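Side-chain contact in epsin-1 (PDB 5LOZ), which binds phosphoinositide-rich membranes, ubiquitin and clathrin as an endocytic adaptor, and is represented here by its ENTH domain: residues N127-R130 and N131-K135. Residues are numbered along the deposited sequence; the frame is centred on the assembly and turned at random.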
# COMPACT_ATOMS: atom_id res chain seq x y z
N ASN A 127 -3.41 -12.60 -11.44
CA ASN A 127 -4.61 -13.41 -11.52
C ASN A 127 -4.47 -14.70 -10.80
O ASN A 127 -5.36 -15.12 -10.06
CB ASN A 127 -5.01 -13.67 -12.97
CG ASN A 127 -6.22 -14.54 -13.08
OD1 ASN A 127 -7.27 -14.18 -12.58
ND2 ASN A 127 -6.07 -15.69 -13.70
N GLU A 128 -3.31 -15.35 -10.97
CA GLU A 128 -3.01 -16.57 -10.22
C GLU A 128 -2.78 -16.35 -8.71
O GLU A 128 -3.22 -17.13 -7.87
CB GLU A 128 -1.80 -17.29 -10.83
CG GLU A 128 -2.08 -17.91 -12.12
CD GLU A 128 -0.83 -18.17 -12.93
OE1 GLU A 128 0.24 -18.49 -12.33
OE2 GLU A 128 -0.91 -18.02 -14.19
N GLU A 129 -2.09 -15.28 -8.35
CA GLU A 129 -2.00 -14.96 -6.94
C GLU A 129 -3.37 -14.81 -6.34
O GLU A 129 -3.65 -15.35 -5.25
CB GLU A 129 -1.19 -13.67 -6.75
CG GLU A 129 -0.98 -13.26 -5.36
CD GLU A 129 0.17 -13.96 -4.65
OE1 GLU A 129 0.92 -14.73 -5.26
OE2 GLU A 129 0.31 -13.70 -3.44
N ARG A 130 -4.23 -14.03 -6.99
CA ARG A 130 -5.54 -13.75 -6.41
C ARG A 130 -6.44 -15.01 -6.37
O ARG A 130 -7.15 -15.23 -5.38
CB ARG A 130 -6.24 -12.59 -7.12
CG ARG A 130 -5.57 -11.22 -6.86
CD ARG A 130 -6.27 -10.09 -7.56
NE ARG A 130 -7.66 -9.98 -7.15
CZ ARG A 130 -8.06 -9.48 -5.99
NH1 ARG A 130 -7.16 -8.99 -5.16
NH2 ARG A 130 -9.36 -9.45 -5.68
N ASN A 131 -6.41 -15.83 -7.41
CA ASN A 131 -7.10 -17.12 -7.38
C ASN A 131 -6.64 -17.99 -6.22
O ASN A 131 -7.43 -18.63 -5.53
CB ASN A 131 -6.86 -17.90 -8.67
CG ASN A 131 -7.67 -17.39 -9.83
OD1 ASN A 131 -8.62 -16.59 -9.66
ND2 ASN A 131 -7.32 -17.86 -11.04
N MET A 132 -5.34 -18.01 -6.02
CA MET A 132 -4.74 -18.73 -4.96
C MET A 132 -5.14 -18.20 -3.60
O MET A 132 -5.46 -19.01 -2.70
CB MET A 132 -3.24 -18.68 -5.10
CG MET A 132 -2.51 -19.40 -3.99
SD MET A 132 -0.72 -19.51 -4.38
CE MET A 132 -0.78 -19.16 -6.09
N ASN A 133 -5.12 -16.86 -3.45
CA ASN A 133 -5.28 -16.25 -2.16
C ASN A 133 -6.73 -16.05 -1.77
O ASN A 133 -7.06 -16.00 -0.60
CB ASN A 133 -4.58 -14.89 -2.12
CG ASN A 133 -3.04 -15.00 -2.20
OD1 ASN A 133 -2.45 -15.97 -1.74
ND2 ASN A 133 -2.42 -14.00 -2.82
N ILE A 134 -7.60 -15.91 -2.75
CA ILE A 134 -8.98 -15.51 -2.47
C ILE A 134 -9.95 -16.65 -2.79
O ILE A 134 -10.18 -17.00 -3.96
CB ILE A 134 -9.40 -14.27 -3.25
CG1 ILE A 134 -8.43 -13.10 -2.96
CG2 ILE A 134 -10.82 -13.90 -2.93
CD1 ILE A 134 -8.70 -11.90 -3.76
N LYS A 135 -10.50 -17.22 -1.74
CA LYS A 135 -11.52 -18.28 -1.88
C LYS A 135 -12.92 -17.67 -1.71
O LYS A 135 -13.17 -16.99 -0.69
CB LYS A 135 -11.31 -19.34 -0.81
CG LYS A 135 -9.85 -19.85 -0.66
CD LYS A 135 -9.47 -20.77 -1.81
CE LYS A 135 -8.31 -20.26 -2.59
NZ LYS A 135 -8.03 -21.12 -3.75
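Glu129 and Asn133, and next to them Arg130 and Ile134, form a local i to i+4 contact on the last turns of helix 123-133, the final helix of the alpha-alpha superhelix of the ENTH domain. The helical assignment rests on successive backbone bonds, from Asn131 N to Asn127 O (2.9 Å) through Ile134 N to Arg130 O (2.8 Å); Ile134 is where helical torsions end. With chi1 at -178°, Glu129 swings its CG to the far side of CB from the backbone N; the bend at chi2 keeps the carboxylate beside its own turn, and the Asn133 amide reaches back to meet it. There Asn133 ND2 donates to Glu129 OE2 at 2.8 Å. The bond is nearly straight at the hydrogen (165°) and the acceptor lies in the amide plane, yet the donor arrives from above the carboxylate, 45° out of its plane. Arg72 fixes both groups from helix 57-73: its NE forms a salt bridge with Glu129 OE2, while its carbonyl accepts a further bond from Asn133 ND2. Two partners thus grip each of these polar atoms and tie the terminal helix to that neighbour. Arg130, buried, is held by the Ile71 and Gly74 carbonyls and a salt bridge to Glu76, which would be expected to offset its charge. Its side chain runs beside that of Ile134, pointing the same way, and the isoleucine methyl covers one guanidinium face: Ile134 CD1 sits 3.1 Å above the plane, displaced toward the rim, with Arg130 NH2 its nearest atom at 3.2 Å.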